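Local coordinates for protein putative pectin lyase (Geobacillus virus E2, PDB 7CHU) that is a trimeric tailspike of a thermophilic bacteriophage that probably recognises, and may cleave, polysaccharide on the surface of its host, at residues Lys3-Ile16 and Tyr20-Asp34. Residues are numbered along the deposited sequence; the frame is centred on the assembly and turned at random.
Sequences KTRWLNPVATFADI and YPNPQHGDTVMVTDD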
ATOM      1  N   LYS A   3     -46.256 -33.240 -25.833  1.00 52.57           N
ATOM      2  CA  LYS A   3     -47.117 -32.700 -24.788  1.00 54.41           C
ATOM      3  C   LYS A   3     -47.757 -31.394 -25.228  1.00 53.79           C
ATOM      4  O   LYS A   3     -48.868 -31.068 -24.804  1.00 58.08           O
ATOM      5  CB  LYS A   3     -46.337 -32.473 -23.488  1.00 48.59           C
ATOM      6  CG  LYS A   3     -45.662 -33.710 -22.921  1.00 56.83           C
ATOM      7  CD  LYS A   3     -46.641 -34.583 -22.137  1.00 55.58           C
ATOM      8  CE  LYS A   3     -47.076 -35.804 -22.942  1.00 54.62           C
ATOM      9  NZ  LYS A   3     -48.143 -36.569 -22.248  1.00 49.61           N
ATOM     10  N   THR A   4     -47.045 -30.629 -26.059  1.00 53.78           N
ATOM     11  CA  THR A   4     -47.560 -29.369 -26.585  1.00 54.30           C
ATOM     12  C   THR A   4     -47.225 -29.265 -28.066  1.00 54.71           C
ATOM     13  O   THR A   4     -46.105 -29.590 -28.485  1.00 53.83           O
ATOM     14  CB  THR A   4     -46.990 -28.152 -25.825  1.00 51.89           C
ATOM     15  OG1 THR A   4     -47.387 -28.208 -24.453  1.00 50.27           O
ATOM     16  CG2 THR A   4     -47.491 -26.836 -26.427  1.00 42.43           C
ATOM     17  N   ARG A   5     -48.204 -28.815 -28.856  1.00 47.02           N
ATOM     18  CA  ARG A   5     -48.028 -28.607 -30.294  1.00 47.87           C
ATOM     19  C   ARG A   5     -48.719 -27.300 -30.679  1.00 45.03           C
ATOM     20  O   ARG A   5     -49.950 -27.231 -30.761  1.00 44.75           O
ATOM     21  CB  ARG A   5     -48.571 -29.786 -31.091  1.00 49.63           C
ATOM     22  CG  ARG A   5     -48.245 -29.726 -32.573  1.00 58.26           C
ATOM     23  CD  ARG A   5     -48.719 -30.984 -33.287  1.00 64.05           C
ATOM     24  NE  ARG A   5     -50.177 -31.056 -33.331  1.00 70.00           N
ATOM     25  CZ  ARG A   5     -50.890 -31.340 -34.418  1.00 68.16           C
ATOM     26  NH1 ARG A   5     -50.278 -31.589 -35.569  1.00 64.87           N
ATOM     27  NH2 ARG A   5     -52.216 -31.381 -34.353  1.00 63.91           N
ATOM     28  N   TRP A   6     -47.917 -26.264 -30.914  1.00 38.12           N
ATOM     29  CA  TRP A   6     -48.454 -24.952 -31.241  1.00 37.28           C
ATOM     30  C   TRP A   6     -48.988 -24.937 -32.671  1.00 41.12           C
ATOM     31  O   TRP A   6     -48.273 -25.274 -33.621  1.00 41.27           O
ATOM     32  CB  TRP A   6     -47.366 -23.888 -31.066  1.00 37.35           C
ATOM     33  CG  TRP A   6     -47.281 -23.354 -29.663  1.00 34.07           C
ATOM     34  CD1 TRP A   6     -46.407 -23.740 -28.683  1.00 32.85           C
ATOM     35  CD2 TRP A   6     -48.121 -22.345 -29.082  1.00 28.76           C
ATOM     36  NE1 TRP A   6     -46.651 -23.026 -27.528  1.00 32.06           N
ATOM     37  CE2 TRP A   6     -47.698 -22.165 -27.748  1.00 32.01           C
ATOM     38  CE3 TRP A   6     -49.186 -21.574 -29.565  1.00 32.51           C
ATOM     39  CZ2 TRP A   6     -48.298 -21.246 -26.894  1.00 29.49           C
ATOM     40  CZ3 TRP A   6     -49.784 -20.665 -28.717  1.00 32.30           C
ATOM     41  CH2 TRP A   6     -49.341 -20.509 -27.392  1.00 33.29           C
ATOM     42  N   LEU A   7     -50.244 -24.546 -32.831  1.00 40.68           N
ATOM     43  CA  LEU A   7     -50.796 -24.390 -34.168  1.00 43.68           C
ATOM     44  C   LEU A   7     -50.834 -22.910 -34.548  1.00 41.00           C
ATOM     45  O   LEU A   7     -50.587 -22.023 -33.722  1.00 37.47           O
ATOM     46  CB  LEU A   7     -52.185 -25.033 -34.257  1.00 40.19           C
ATOM     47  CG  LEU A   7     -52.314 -26.468 -33.717  1.00 45.03           C
ATOM     48  CD1 LEU A   7     -53.777 -26.855 -33.527  1.00 50.32           C
ATOM     49  CD2 LEU A   7     -51.603 -27.498 -34.599  1.00 45.48           C
ATOM     50  N   ASN A   8     -51.124 -22.652 -35.826  1.00 40.09           N
ATOM     51  CA  ASN A   8     -51.233 -21.273 -36.286  1.00 38.93           C
ATOM     52  C   ASN A   8     -52.393 -20.589 -35.573  1.00 37.01           C
ATOM     53  O   ASN A   8     -53.452 -21.202 -35.375  1.00 40.02           O
ATOM     54  CB  ASN A   8     -51.440 -21.203 -37.802  1.00 40.49           C
ATOM     55  CG  ASN A   8     -50.238 -21.705 -38.580  1.00 46.22           C
ATOM     56  OD1 ASN A   8     -49.108 -21.254 -38.372  1.00 44.98           O
ATOM     57  ND2 ASN A   8     -50.473 -22.659 -39.470  1.00 49.10           N
ATOM     58  N   PRO A   9     -52.229 -19.335 -35.163  1.00 33.26           N
ATOM     59  CA  PRO A   9     -53.309 -18.646 -34.451  1.00 34.87           C
ATOM     60  C   PRO A   9     -54.535 -18.499 -35.334  1.00 38.95           C
ATOM     61  O   PRO A   9     -54.470 -18.638 -36.555  1.00 45.04           O
ATOM     62  CB  PRO A   9     -52.704 -17.274 -34.117  1.00 30.86           C
ATOM     63  CG  PRO A   9     -51.573 -17.111 -35.096  1.00 33.12           C
ATOM     64  CD  PRO A   9     -51.030 -18.494 -35.319  1.00 29.43           C
ATOM     65  N   VAL A  10     -55.664 -18.203 -34.690  1.00 38.84           N
ATOM     66  CA  VAL A  10     -56.915 -17.887 -35.362  1.00 43.55           C
ATOM     67  C   VAL A  10     -57.433 -16.590 -34.761  1.00 46.18           C
ATOM     68  O   VAL A  10     -56.907 -16.093 -33.764  1.00 37.53           O
ATOM     69  CB  VAL A  10     -57.962 -19.017 -35.233  1.00 44.70           C
ATOM     70  CG1 VAL A  10     -57.453 -20.281 -35.907  1.00 42.40           C
ATOM     71  CG2 VAL A  10     -58.276 -19.289 -33.783  1.00 43.53           C
ATOM     72  N   ALA A  11     -58.470 -16.029 -35.395  1.00 45.69           N
ATOM     73  CA  ALA A  11     -58.965 -14.713 -34.997  1.00 50.18           C
ATOM     74  C   ALA A  11     -59.857 -14.782 -33.761  1.00 49.27           C
ATOM     75  O   ALA A  11     -59.730 -13.955 -32.852  1.00 46.61           O
ATOM     76  CB  ALA A  11     -59.724 -14.060 -36.160  1.00 48.50           C
ATOM     77  N   THR A  12     -60.790 -15.732 -33.723  1.00 51.11           N
ATOM     78  CA  THR A  12     -61.802 -15.806 -32.679  1.00 49.62           C
ATOM     79  C   THR A  12     -61.874 -17.217 -32.125  1.00 48.44           C
ATOM     80  O   THR A  12     -61.445 -18.187 -32.756  1.00 51.25           O
ATOM     81  CB  THR A  12     -63.200 -15.415 -33.190  1.00 54.52           C
ATOM     82  OG1 THR A  12     -63.803 -16.547 -33.835  1.00 51.42           O
ATOM     83  CG2 THR A  12     -63.131 -14.248 -34.168  1.00 49.69           C
ATOM     84  N   PHE A  13     -62.454 -17.315 -30.928  1.00 47.66           N
ATOM     85  CA  PHE A  13     -62.639 -18.620 -30.310  1.00 50.64           C
ATOM     86  C   PHE A  13     -63.439 -19.542 -31.218  1.00 54.30           C
ATOM     87  O   PHE A  13     -63.101 -20.722 -31.375  1.00 48.33           O
ATOM     88  CB  PHE A  13     -63.320 -18.462 -28.955  1.00 50.88           C
ATOM     89  CG  PHE A  13     -63.666 -19.768 -28.303  1.00 55.59           C
ATOM     90  CD1 PHE A  13     -64.982 -20.195 -28.232  1.00 57.23           C
ATOM     91  CD2 PHE A  13     -62.671 -20.576 -27.777  1.00 53.19           C
ATOM     92  CE1 PHE A  13     -65.297 -21.390 -27.636  1.00 54.65           C
ATOM     93  CE2 PHE A  13     -62.981 -21.778 -27.182  1.00 52.62           C
ATOM     94  CZ  PHE A  13     -64.293 -22.186 -27.111  1.00 57.66           C
ATOM     95  N   ALA A  14     -64.485 -19.005 -31.856  1.00 53.45           N
ATOM     96  CA  ALA A  14     -65.311 -19.804 -32.756  1.00 52.75           C
ATOM     97  C   ALA A  14     -64.512 -20.358 -33.934  1.00 56.82           C
ATOM     98  O   ALA A  14     -64.846 -21.431 -34.453  1.00 55.44           O
ATOM     99  CB  ALA A  14     -66.490 -18.965 -33.253  1.00 57.55           C
ATOM    100  N   ASP A  15     -63.457 -19.657 -34.371  1.00 55.78           N
ATOM    101  CA  ASP A  15     -62.657 -20.144 -35.495  1.00 54.23           C
ATOM    102  C   ASP A  15     -61.782 -21.339 -35.133  1.00 53.37           C
ATOM    103  O   ASP A  15     -61.197 -21.947 -36.036  1.00 53.47           O
ATOM    104  CB  ASP A  15     -61.769 -19.033 -36.071  1.00 53.46           C
ATOM    105  CG  ASP A  15     -62.532 -17.752 -36.349  1.00 59.65           C
ATOM    106  OD1 ASP A  15     -62.032 -16.666 -35.983  1.00 61.07           O
ATOM    107  OD2 ASP A  15     -63.642 -17.827 -36.923  1.00 67.10           O
ATOM    108  N   ILE A  16     -61.677 -21.685 -33.850  1.00 54.46           N
ATOM    109  CA  ILE A  16     -60.858 -22.824 -33.449  1.00 46.81           C
ATOM    110  C   ILE A  16     -61.429 -24.118 -34.012  1.00 51.65           C
ATOM    111  O   ILE A  16     -60.696 -24.950 -34.562  1.00 50.30           O
ATOM    112  CB  ILE A  16     -60.750 -22.892 -31.917  1.00 53.73           C
ATOM    113  CG1 ILE A  16     -60.073 -21.642 -31.354  1.00 52.32           C
ATOM    114  CG2 ILE A  16     -59.999 -24.142 -31.502  1.00 56.82           C
ATOM    115  CD1 ILE A  16     -59.929 -21.682 -29.836  1.00 51.85           C
ATOM    116  N   TYR A  20     -59.502 -26.264 -37.085  1.00 54.01           N
ATOM    117  CA  TYR A  20     -58.927 -27.550 -36.703  1.00 56.84           C
ATOM    118  C   TYR A  20     -60.050 -28.438 -36.192  1.00 62.65           C
ATOM    119  O   TYR A  20     -60.337 -28.463 -34.986  1.00 60.65           O
ATOM    120  CB  TYR A  20     -57.829 -27.381 -35.657  1.00 55.73           C
ATOM    121  CG  TYR A  20     -56.804 -26.316 -35.985  1.00 48.38           C
ATOM    122  CD1 TYR A  20     -56.832 -25.085 -35.343  1.00 48.42           C
ATOM    123  CD2 TYR A  20     -55.805 -26.544 -36.925  1.00 45.63           C
ATOM    124  CE1 TYR A  20     -55.898 -24.104 -35.628  1.00 47.38           C
ATOM    125  CE2 TYR A  20     -54.861 -25.567 -37.219  1.00 44.61           C
ATOM    126  CZ  TYR A  20     -54.917 -24.348 -36.563  1.00 44.61           C
ATOM    127  OH  TYR A  20     -53.998 -23.358 -36.836  1.00 46.03           O
ATOM    128  N   PRO A  21     -60.705 -29.191 -37.085  1.00 70.25           N
ATOM    129  CA  PRO A  21     -61.761 -30.107 -36.637  1.00 69.64           C
ATOM    130  C   PRO A  21     -61.207 -31.353 -35.994  1.00 70.53           C
ATOM    131  O   PRO A  21     -61.952 -32.100 -35.371  1.00 73.81           O
ATOM    132  CB  PRO A  21     -62.511 -30.448 -37.939  1.00 68.55           C
ATOM    133  CG  PRO A  21     -61.571 -30.031 -39.073  1.00 63.31           C
ATOM    134  CD  PRO A  21     -60.306 -29.475 -38.472  1.00 70.90           C
ATOM    135  N   ASN A  22     -59.914 -31.578 -36.113  1.00 72.70           N
ATOM    136  CA  ASN A  22     -59.253 -32.834 -35.754  1.00 72.24           C
ATOM    137  C   ASN A  22     -58.194 -32.615 -34.678  1.00 68.98           C
ATOM    138  O   ASN A  22     -57.046 -33.044 -34.829  1.00 69.03           O
ATOM    139  CB  ASN A  22     -58.613 -33.448 -36.997  1.00 70.56           C
ATOM    140  CG  ASN A  22     -59.406 -34.627 -37.521  1.00 82.22           C
ATOM    141  OD1 ASN A  22     -59.181 -35.768 -37.109  1.00 81.89           O
ATOM    142  ND2 ASN A  22     -60.312 -34.367 -38.464  1.00 79.67           N
ATOM    143  N   PRO A  23     -58.544 -31.957 -33.565  1.00 68.39           N
ATOM    144  CA  PRO A  23     -57.499 -31.560 -32.614  1.00 67.40           C
ATOM    145  C   PRO A  23     -56.981 -32.754 -31.826  1.00 69.44           C
ATOM    146  O   PRO A  23     -57.746 -33.611 -31.375  1.00 71.15           O
ATOM    147  CB  PRO A  23     -58.214 -30.554 -31.709  1.00 65.49           C
ATOM    148  CG  PRO A  23     -59.606 -31.016 -31.694  1.00 69.33           C
ATOM    149  CD  PRO A  23     -59.883 -31.563 -33.079  1.00 69.73           C
ATOM    150  N   GLN A  24     -55.662 -32.809 -31.681  1.00 69.08           N
ATOM    151  CA  GLN A  24     -54.985 -33.852 -30.926  1.00 65.47           C
ATOM    152  C   GLN A  24     -54.704 -33.372 -29.505  1.00 65.61           C
ATOM    153  O   GLN A  24     -54.861 -32.191 -29.173  1.00 65.10           O
ATOM    154  CB  GLN A  24     -53.682 -34.250 -31.627  1.00 65.75           C
ATOM    155  CG  GLN A  24     -53.803 -34.694 -33.100  1.00 64.41           C
ATOM    156  CD  GLN A  24     -55.015 -35.573 -33.401  1.00 70.96           C
ATOM    157  OE1 GLN A  24     -56.166 -35.144 -33.309  1.00 72.84           O
ATOM    158  NE2 GLN A  24     -54.751 -36.821 -33.765  1.00 68.36           N
ATOM    159  N   HIS A  25     -54.291 -34.310 -28.656  1.00 61.59           N
ATOM    160  CA  HIS A  25     -53.924 -33.952 -27.293  1.00 62.19           C
ATOM    161  C   HIS A  25     -52.651 -33.117 -27.305  1.00 55.14           C
ATOM    162  O   HIS A  25     -51.644 -33.504 -27.907  1.00 58.35           O
ATOM    163  CB  HIS A  25     -53.727 -35.200 -26.432  1.00 59.29           C
ATOM    164  CG  HIS A  25     -53.449 -34.895 -24.988  1.00 63.76           C
ATOM    165  ND1 HIS A  25     -52.179 -34.916 -24.453  1.00 56.23           N
ATOM    166  CD2 HIS A  25     -54.279 -34.553 -23.972  1.00 65.12           C
ATOM    167  CE1 HIS A  25     -52.239 -34.605 -23.169  1.00 60.26           C
ATOM    168  NE2 HIS A  25     -53.500 -34.379 -22.854  1.00 57.63           N
ATOM    169  N   GLY A  26     -52.696 -31.970 -26.631  1.00 54.76           N
ATOM    170  CA  GLY A  26     -51.561 -31.081 -26.554  1.00 56.13           C
ATOM    171  C   GLY A  26     -51.568 -29.961 -27.565  1.00 52.24           C
ATOM    172  O   GLY A  26     -50.729 -29.054 -27.461  1.00 46.70           O
ATOM    173  N   ASP A  27     -52.478 -29.996 -28.537  1.00 50.58           N
ATOM    174  CA  ASP A  27     -52.584 -28.911 -29.500  1.00 49.87           C
ATOM    175  C   ASP A  27     -52.889 -27.604 -28.783  1.00 47.42           C
ATOM    176  O   ASP A  27     -53.747 -27.548 -27.895  1.00 46.95           O
ATOM    177  CB  ASP A  27     -53.661 -29.222 -30.544  1.00 52.78           C
ATOM    178  CG  ASP A  27     -53.175 -30.195 -31.599  1.00 58.56           C
ATOM    179  OD1 ASP A  27     -52.059 -30.734 -31.413  1.00 56.87           O
ATOM    180  OD2 ASP A  27     -53.901 -30.423 -32.599  1.00 56.88           O
ATOM    181  N   THR A  28     -52.172 -26.551 -29.168  1.00 44.11           N
ATOM    182  CA  THR A  28     -52.235 -25.264 -28.494  1.00 40.58           C
ATOM    183  C   THR A  28     -52.360 -24.176 -29.548  1.00 39.75           C
ATOM    184  O   THR A  28     -51.601 -24.164 -30.526  1.00 40.36           O
ATOM    185  CB  THR A  28     -50.993 -25.065 -27.615  1.00 41.15           C
ATOM    186  OG1 THR A  28     -50.826 -26.217 -26.782  1.00 42.31           O
ATOM    187  CG2 THR A  28     -51.136 -23.845 -26.734  1.00 37.23           C
ATOM    188  N   VAL A  29     -53.350 -23.297 -29.376  1.00 36.57           N
ATOM    189  CA  VAL A  29     -53.623 -22.216 -30.317  1.00 36.59           C
ATOM    190  C   VAL A  29     -53.978 -20.967 -29.532  1.00 37.18           C
ATOM    191  O   VAL A  29     -54.640 -21.037 -28.490  1.00 38.51           O
ATOM    192  CB  VAL A  29     -54.765 -22.550 -31.314  1.00 43.63           C
ATOM    193  CG1 VAL A  29     -56.068 -22.756 -30.586  1.00 41.92           C
ATOM    194  CG2 VAL A  29     -54.922 -21.454 -32.361  1.00 39.03           C
ATOM    195  N   MET A  30     -53.541 -19.822 -30.046  1.00 29.93           N
ATOM    196  CA  MET A  30     -53.939 -18.526 -29.525  1.00 33.37           C
ATOM    197  C   MET A  30     -54.978 -17.923 -30.457  1.00 34.10           C
ATOM    198  O   MET A  30     -54.875 -18.053 -31.682  1.00 29.32           O
ATOM    199  CB  MET A  30     -52.734 -17.586 -29.417  1.00 31.91           C
ATOM    200  CG  MET A  30     -53.083 -16.163 -29.061  1.00 28.86           C
ATOM    201  SD  MET A  30     -51.638 -15.086 -29.069  0.74 23.53           S
ATOM    202  CE  MET A  30     -50.756 -15.674 -27.628  1.00 29.59           C
ATOM    203  N   VAL A  31     -55.971 -17.254 -29.888  1.00 36.56           N
ATOM    204  CA  VAL A  31     -56.875 -16.448 -30.687  1.00 44.31           C
ATOM    205  C   VAL A  31     -56.527 -14.983 -30.449  1.00 42.71           C
ATOM    206  O   VAL A  31     -56.241 -14.571 -29.315  1.00 38.50           O
ATOM    207  CB  VAL A  31     -58.353 -16.789 -30.398  1.00 47.24           C
ATOM    208  CG1 VAL A  31     -58.549 -18.303 -30.357  1.00 43.58           C
ATOM    209  CG2 VAL A  31     -58.876 -16.154 -29.137  1.00 42.71           C
ATOM    210  N   THR A  32     -56.487 -14.215 -31.538  1.00 44.13           N
ATOM    211  CA  THR A  32     -55.750 -12.964 -31.586  1.00 45.75           C
ATOM    212  C   THR A  32     -56.590 -11.722 -31.850  1.00 47.73           C
ATOM    213  O   THR A  32     -56.129 -10.622 -31.536  1.00 44.03           O
ATOM    214  CB  THR A  32     -54.660 -13.050 -32.666  1.00 45.55           C
ATOM    215  OG1 THR A  32     -55.263 -13.320 -33.944  1.00 43.59           O
ATOM    216  CG2 THR A  32     -53.680 -14.164 -32.340  1.00 38.34           C
ATOM    217  N   ASP A  33     -57.787 -11.855 -32.416  1.00 49.55           N
ATOM    218  CA  ASP A  33     -58.676 -10.727 -32.690  1.00 53.23           C
ATOM    219  C   ASP A  33     -60.096 -11.062 -32.259  1.00 53.79           C
ATOM    220  O   ASP A  33     -61.047 -11.005 -33.041  1.00 56.29           O
ATOM    221  CB  ASP A  33     -58.630 -10.337 -34.163  1.00 53.82           C
ATOM    222  CG  ASP A  33     -58.787  -8.851 -34.366  1.00 63.41           C
ATOM    223  OD1 ASP A  33     -59.940  -8.368 -34.357  1.00 68.88           O
ATOM    224  OD2 ASP A  33     -57.758  -8.158 -34.519  1.00 63.85           O
ATOM    225  N   ASP A  34     -60.242 -11.436 -30.987  1.00 55.00           N
ATOM    226  CA  ASP A  34     -61.525 -11.766 -30.380  1.00 51.16           C
ATOM    227  C   ASP A  34     -61.978 -10.683 -29.405  1.00 51.81           C
ATOM    228  O   ASP A  34     -62.763 -10.959 -28.495  1.00 53.71           O
ATOM    229  CB  ASP A  34     -61.429 -13.118 -29.672  1.00 53.58           C
ATOM    230  CG  ASP A  34     -62.760 -13.855 -29.606  1.00 56.75           C
ATOM    231  OD1 ASP A  34     -63.781 -13.316 -30.087  1.00 57.04           O
ATOM    232  OD2 ASP A  34     -62.776 -14.987 -29.073  1.00 56.11           O
TER
HETATM  233  O   HOH W   1     -51.765 -20.254 -31.990  1.00 32.58           O
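Trp6 pairs with Thr28, but Val10 pairs with Val31, so the register slips by one residue between two short ladders. The chain loops out between them, and a water links the two sides, donating to Leu7 O and accepting from Met30 N. The phenol of Tyr20 also meets this loop: Tyr20 OH donates to Asn8 O at 2.7 Å. Leu7 CD1 sits over the centre of that ring, 3.8 Å from the centroid, a CH-pi contact.

Before the slip, Arg5 grips the Asp27 carboxylate side-on in a salt bridge. Arg5 NE reaches Asp27 OD1 at 2.7 Å. Arg5 NH2 reaches Asp27 OD2 at 2.6 Å. The two planes are twisted 34° apart. Gln24 N also donates to Asp27 OD2, from above the carboxylate. Thr28 CG2 lies over one face of the six-membered ring of Trp6, a CH-pi contact. Trp6 NE1 hydrogen-bonds Asp57 of a neighbouring subunit. With chi1 at -51°, Thr28 keeps OG1 beside its backbone N and turns CG2 to the indole.

After the slip, Ile16 CD1 packs on Val31 CG1 at 3.7 Å. Asp34 OD2 accepts from Phe13 N, next to the Thr12-Asp15 capping box. Strand 5-6, helix 14-19 and parallel strand 27-30 form a beta-alpha-beta unit in the small N-terminal domain of the trimeric spike.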